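Local atomic coordinates of phosphoserine phosphatase RsbX (Bacillus subtilis, PDB entry 3W42), a protein that dephosphorylates the phosphoserine form of the stressosome protein RsbS and so acts as a negative regulator of sigma-B activity in the general stress response. Residues Y66-C78 with I92-S106. Numbering follows the deposited sequence.
Sequences YASEDVESIIERC and ILKINFEQRQFTYCS
Val-71, in the first turn of helix 71-78, is wedged against both strands of the hairpin by its two methyls. CG1 lies 3.7 Å from CD of Lys-94 and also meets CG2 of Ile-92, whereas CG2 rests on CB of Cys-105 at 3.8 Å. Ile-92 drives its CD1 methyl between two helix residues: it comes within 3.6 Å of CG2 of Ile-74 and 3.9 Å of CB of Ile-75. With CG1 anti to the carbonyl carbon (chi1 -57°) and the branch extended beyond it, CD1 reaches the helix. Ile-75 in turn sets CG2 on SG of Cys-105. The segment axes of helix 71-78 and strand 101-106 approach to 8.1 Å at only 25°, so the helix runs nearly parallel to that strand and roughly antiparallel to 92-96; this is one helix-on-sheet layer of the protein's alpha-beta beta-alpha sandwich, the PPM phosphatase fold. Helix 49-65 continues the apolar layer through Val-63, which touches both Ile-74 and Ile-92. Lys-94 runs past Val-71 in the opposite sense, then bends at chi3 and chi4, and NZ donates a 2.6 Å hydrogen bond to O of Ala-67 in the turn before the helix, nearly in line with the carbonyl (C=O...N 163°); OE1 of Glu-37 is its long, weak ion-pair partner. A water bridges helix start and strand, accepting from the backbone N of Val-71 at 3.0 Å and hydrogen-bonded to OG1 of Thr-103.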
loop_
_atom_site.group_PDB
_atom_site.type_symbol
_atom_site.label_atom_id
_atom_site.label_comp_id
_atom_site.label_asym_id
_atom_site.label_seq_id
_atom_site.Cartn_x
_atom_site.Cartn_y
_atom_site.Cartn_z
ATOM N N TYR A 66 8.356 7.130 11.847
ATOM C CA TYR A 66 8.465 8.465 11.220
ATOM C C TYR A 66 7.169 8.890 10.589
ATOM O O TYR A 66 7.173 9.771 9.734
ATOM C CB TYR A 66 9.633 8.531 10.312
ATOM C CG TYR A 66 10.960 8.407 11.075
ATOM C CD1 TYR A 66 11.418 9.380 11.864
ATOM C CD2 TYR A 66 11.697 7.185 11.030
ATOM C CE1 TYR A 66 12.622 9.205 12.600
ATOM C CE2 TYR A 66 12.857 7.015 11.751
ATOM C CZ TYR A 66 13.334 8.031 12.529
ATOM O OH TYR A 66 14.452 7.900 13.277
ATOM N N ALA A 67 6.045 8.325 11.034
ATOM C CA ALA A 67 4.723 8.534 10.437
ATOM C C ALA A 67 4.372 10.024 10.341
ATOM O O ALA A 67 3.574 10.401 9.496
ATOM C CB ALA A 67 3.707 7.836 11.216
ATOM N N SER A 68 4.828 10.839 11.302
ATOM C CA SER A 68 4.452 12.269 11.257
ATOM C C SER A 68 5.160 13.044 10.174
ATOM O O SER A 68 4.715 14.166 9.850
ATOM C CB SER A 68 4.740 12.964 12.623
ATOM O OG SER A 68 6.120 13.088 12.844
ATOM N N GLU A 69 6.216 12.502 9.598
ATOM C CA GLU A 69 6.926 13.212 8.513
ATOM C C GLU A 69 6.153 13.172 7.219
ATOM O O GLU A 69 5.262 12.336 7.019
ATOM C CB GLU A 69 8.347 12.615 8.343
ATOM C CG GLU A 69 9.195 12.811 9.613
ATOM C CD GLU A 69 10.659 12.392 9.471
ATOM O OE1 GLU A 69 11.058 11.874 8.393
ATOM O OE2 GLU A 69 11.394 12.642 10.456
ATOM N N ASP A 70 6.527 14.010 6.284
ATOM C CA ASP A 70 5.919 13.936 4.935
ATOM C C ASP A 70 6.352 12.668 4.225
ATOM O O ASP A 70 7.392 12.083 4.479
ATOM C CB ASP A 70 6.200 15.139 4.169
ATOM C CG ASP A 70 7.556 15.281 3.947
ATOM O OD1 ASP A 70 8.298 15.670 4.853
ATOM O OD2 ASP A 70 8.049 14.882 2.915
ATOM N N VAL A 71 5.501 12.224 3.290
ATOM C CA VAL A 71 5.766 10.953 2.598
ATOM C C VAL A 71 7.122 10.853 1.937
ATOM O O VAL A 71 7.772 9.838 1.970
ATOM C CB VAL A 71 4.638 10.520 1.648
ATOM C CG1 VAL A 71 3.343 10.186 2.414
ATOM C CG2 VAL A 71 4.356 11.603 0.570
ATOM N N GLU A 72 7.586 11.955 1.345
ATOM C CA GLU A 72 8.854 11.953 0.679
ATOM C C GLU A 72 10.000 11.846 1.687
ATOM O O GLU A 72 11.031 11.221 1.401
ATOM C CB GLU A 72 9.039 13.193 -0.236
ATOM C CG GLU A 72 10.102 13.117 -1.148
ATOM C CD GLU A 72 9.972 14.130 -2.343
ATOM O OE1 GLU A 72 8.808 14.416 -2.922
ATOM O OE2 GLU A 72 11.099 14.556 -2.671
ATOM N N SER A 73 9.858 12.473 2.846
ATOM C CA SER A 73 10.842 12.266 3.898
ATOM C C SER A 73 10.922 10.832 4.381
ATOM O O SER A 73 11.999 10.277 4.564
ATOM C CB SER A 73 10.516 13.145 5.070
ATOM O OG SER A 73 11.491 12.990 6.106
ATOM N N ILE A 74 9.756 10.242 4.562
ATOM C CA ILE A 74 9.696 8.873 5.043
ATOM C C ILE A 74 10.350 7.942 3.997
ATOM O O ILE A 74 11.174 7.071 4.314
ATOM C CB ILE A 74 8.265 8.396 5.347
ATOM C CG1 ILE A 74 7.638 9.294 6.423
ATOM C CG2 ILE A 74 8.303 6.920 5.764
ATOM C CD1 ILE A 74 6.168 8.993 6.667
ATOM N N ILE A 75 9.991 8.118 2.703
ATOM C CA ILE A 75 10.510 7.217 1.692
ATOM C C ILE A 75 12.011 7.340 1.545
ATOM O O ILE A 75 12.675 6.349 1.255
ATOM C CB ILE A 75 9.736 7.365 0.367
ATOM C CG1 ILE A 75 9.837 6.008 -0.393
ATOM C CG2 ILE A 75 10.215 8.508 -0.428
ATOM C CD1 ILE A 75 8.894 5.989 -1.659
ATOM N N GLU A 76 12.560 8.549 1.773
ATOM C CA GLU A 76 14.019 8.688 1.693
ATOM C C GLU A 76 14.716 7.991 2.864
ATOM O O GLU A 76 15.784 7.409 2.632
ATOM C CB GLU A 76 14.375 10.183 1.601
ATOM C CG GLU A 76 15.850 10.420 1.733
ATOM C CD GLU A 76 16.753 9.732 0.724
ATOM O OE1 GLU A 76 16.237 9.166 -0.369
ATOM O OE2 GLU A 76 17.967 9.733 0.982
ATOM N N ARG A 77 14.140 8.013 4.048
ATOM C CA ARG A 77 14.690 7.207 5.105
ATOM C C ARG A 77 14.697 5.733 4.712
ATOM O O ARG A 77 15.630 4.984 5.035
ATOM C CB ARG A 77 13.895 7.373 6.416
ATOM C CG ARG A 77 13.985 8.744 7.035
ATOM C CD ARG A 77 13.237 8.782 8.357
ATOM N NE ARG A 77 13.246 10.073 9.005
ATOM C CZ ARG A 77 14.173 10.506 9.848
ATOM N NH1 ARG A 77 15.265 9.807 10.110
ATOM N NH2 ARG A 77 14.006 11.680 10.453
ATOM N N CYS A 78 13.583 5.306 4.131
ATOM C CA CYS A 78 13.479 3.930 3.640
ATOM C C CYS A 78 14.566 3.625 2.622
ATOM O O CYS A 78 15.248 2.594 2.726
ATOM C CB CYS A 78 12.123 3.674 3.031
ATOM S SG CYS A 78 10.762 3.694 4.251
ATOM N N ILE A 92 3.844 4.632 -0.035
ATOM C CA ILE A 92 3.504 5.246 1.229
ATOM C C ILE A 92 2.393 6.272 1.004
ATOM O O ILE A 92 2.473 7.114 0.112
ATOM C CB ILE A 92 4.699 5.961 1.863
ATOM C CG1 ILE A 92 5.851 4.949 2.049
ATOM C CG2 ILE A 92 4.345 6.489 3.272
ATOM C CD1 ILE A 92 7.139 5.588 2.661
ATOM N N LEU A 93 1.320 6.162 1.792
ATOM C CA LEU A 93 0.124 6.980 1.704
ATOM C C LEU A 93 -0.152 7.607 3.053
ATOM O O LEU A 93 -0.215 6.908 4.070
ATOM C CB LEU A 93 -1.047 6.110 1.296
ATOM C CG LEU A 93 -2.430 6.753 1.233
ATOM C CD1 LEU A 93 -2.500 7.840 0.161
ATOM C CD2 LEU A 93 -3.517 5.729 1.010
ATOM N N LYS A 94 -0.414 8.905 3.081
ATOM C CA LYS A 94 -0.917 9.609 4.259
ATOM C C LYS A 94 -2.222 10.286 3.900
ATOM O O LYS A 94 -2.393 10.783 2.785
ATOM C CB LYS A 94 0.098 10.622 4.780
ATOM C CG LYS A 94 1.272 10.000 5.561
ATOM C CD LYS A 94 2.391 10.985 5.898
ATOM C CE LYS A 94 1.927 12.147 6.780
ATOM N NZ LYS A 94 1.763 11.796 8.172
ATOM N N ILE A 95 -3.141 10.320 4.851
ATOM C CA ILE A 95 -4.453 10.939 4.679
ATOM C C ILE A 95 -4.735 11.831 5.856
ATOM O O ILE A 95 -4.610 11.424 6.996
ATOM C CB ILE A 95 -5.575 9.925 4.478
ATOM C CG1 ILE A 95 -5.237 8.904 3.408
ATOM C CG2 ILE A 95 -6.867 10.687 4.260
ATOM C CD1 ILE A 95 -6.295 7.800 3.173
ATOM N N ASN A 96 -5.163 13.073 5.586
ATOM C CA ASN A 96 -5.702 13.957 6.607
ATOM C C ASN A 96 -7.237 14.021 6.414
ATOM O O ASN A 96 -7.709 14.448 5.358
ATOM C CB ASN A 96 -5.076 15.379 6.484
ATOM C CG ASN A 96 -5.639 16.236 7.566
ATOM O OD1 ASN A 96 -6.768 16.703 7.494
ATOM N ND2 ASN A 96 -4.852 16.408 8.684
ATOM N N PHE A 97 -7.958 13.545 7.398
ATOM C CA PHE A 97 -9.392 13.379 7.231
ATOM C C PHE A 97 -10.144 14.714 7.211
ATOM O O PHE A 97 -11.058 14.868 6.390
ATOM C CB PHE A 97 -10.021 12.483 8.287
ATOM C CG PHE A 97 -9.379 11.112 8.357
ATOM C CD1 PHE A 97 -9.242 10.362 7.204
ATOM C CD2 PHE A 97 -8.938 10.553 9.552
ATOM C CE1 PHE A 97 -8.705 9.059 7.283
ATOM C CE2 PHE A 97 -8.410 9.331 9.588
ATOM C CZ PHE A 97 -8.309 8.567 8.487
ATOM N N GLU A 98 -9.808 15.664 8.093
ATOM C CA GLU A 98 -10.507 16.947 8.134
ATOM C C GLU A 98 -10.437 17.671 6.778
ATOM O O GLU A 98 -11.441 18.303 6.355
ATOM C CB GLU A 98 -9.944 17.786 9.268
ATOM C CG GLU A 98 -10.764 19.107 9.534
ATOM C CD GLU A 98 -10.269 20.305 8.789
ATOM O OE1 GLU A 98 -9.044 20.355 8.409
ATOM O OE2 GLU A 98 -11.109 21.247 8.683
ATOM N N GLN A 99 -9.258 17.626 6.136
ATOM C CA GLN A 99 -9.051 18.278 4.889
ATOM C C GLN A 99 -9.493 17.400 3.736
ATOM O O GLN A 99 -9.472 17.844 2.566
ATOM C CB GLN A 99 -7.606 18.638 4.705
ATOM C CG GLN A 99 -7.106 19.640 5.667
ATOM C CD GLN A 99 -5.679 20.149 5.356
ATOM O OE1 GLN A 99 -5.019 19.871 4.301
ATOM N NE2 GLN A 99 -5.204 20.940 6.268
ATOM N N ARG A 100 -9.792 16.114 3.953
ATOM C CA ARG A 100 -9.940 15.095 2.886
ATOM C C ARG A 100 -8.808 15.243 1.896
ATOM O O ARG A 100 -9.023 15.310 0.692
ATOM C CB ARG A 100 -11.317 15.077 2.227
ATOM C CG ARG A 100 -12.420 14.640 3.172
ATOM C CD ARG A 100 -13.670 14.227 2.413
ATOM N NE ARG A 100 -14.742 13.683 3.234
ATOM C CZ ARG A 100 -15.658 14.395 3.858
ATOM N NH1 ARG A 100 -15.662 15.742 3.721
ATOM N NH2 ARG A 100 -16.563 13.824 4.585
ATOM N N GLN A 101 -7.583 15.221 2.393
ATOM C CA GLN A 101 -6.406 15.369 1.542
ATOM C C GLN A 101 -5.533 14.112 1.702
ATOM O O GLN A 101 -5.314 13.647 2.809
ATOM C CB GLN A 101 -5.616 16.590 1.906
ATOM C CG GLN A 101 -4.513 16.900 0.845
ATOM C CD GLN A 101 -3.824 18.222 1.069
ATOM O OE1 GLN A 101 -4.033 19.194 0.277
ATOM N NE2 GLN A 101 -2.967 18.278 2.078
ATOM N N PHE A 102 -5.003 13.601 0.599
ATOM C CA PHE A 102 -4.011 12.568 0.680
ATOM C C PHE A 102 -2.730 12.976 0.041
ATOM O O PHE A 102 -2.700 13.817 -0.873
ATOM C CB PHE A 102 -4.560 11.231 0.107
ATOM C CG PHE A 102 -4.700 11.165 -1.376
ATOM C CD1 PHE A 102 -3.675 10.757 -2.185
ATOM C CD2 PHE A 102 -5.910 11.524 -1.962
ATOM C CE1 PHE A 102 -3.808 10.653 -3.497
ATOM C CE2 PHE A 102 -6.094 11.409 -3.354
ATOM C CZ PHE A 102 -5.024 10.915 -4.074
ATOM N N THR A 103 -1.640 12.339 0.488
ATOM C CA THR A 103 -0.343 12.532 -0.094
ATOM C C THR A 103 0.241 11.091 -0.326
ATOM O O THR A 103 0.040 10.185 0.490
ATOM C CB THR A 103 0.565 13.327 0.767
ATOM O OG1 THR A 103 0.588 12.849 2.110
ATOM C CG2 THR A 103 0.224 14.829 0.747
ATOM N N TYR A 104 0.945 10.921 -1.418
ATOM C CA TYR A 104 1.384 9.610 -1.864
ATOM C C TYR A 104 2.712 9.681 -2.524
ATOM O O TYR A 104 2.962 10.551 -3.385
ATOM C CB TYR A 104 0.335 9.043 -2.882
ATOM C CG TYR A 104 0.671 7.694 -3.432
ATOM C CD1 TYR A 104 0.565 6.558 -2.607
ATOM C CD2 TYR A 104 1.156 7.534 -4.720
ATOM C CE1 TYR A 104 0.873 5.298 -3.119
ATOM C CE2 TYR A 104 1.489 6.264 -5.217
ATOM C CZ TYR A 104 1.335 5.160 -4.394
ATOM O OH TYR A 104 1.643 3.895 -4.823
ATOM N N CYS A 105 3.608 8.744 -2.196
ATOM C CA CYS A 105 4.902 8.648 -2.831
ATOM C C CYS A 105 5.252 7.177 -2.927
ATOM O O CYS A 105 5.054 6.416 -1.982
ATOM C CB CYS A 105 5.944 9.418 -2.091
ATOM S SG CYS A 105 7.544 9.583 -2.882
ATOM N N SER A 106 5.839 6.779 -4.056
ATOM C CA SER A 106 6.112 5.383 -4.373
ATOM C C SER A 106 7.332 5.262 -5.248
ATOM O O SER A 106 7.600 6.140 -6.095
ATOM C CB SER A 106 4.874 4.855 -5.081
ATOM O OG SER A 106 5.019 3.528 -5.514
HETATM O O HOH W 1 2.950 13.833 3.215
#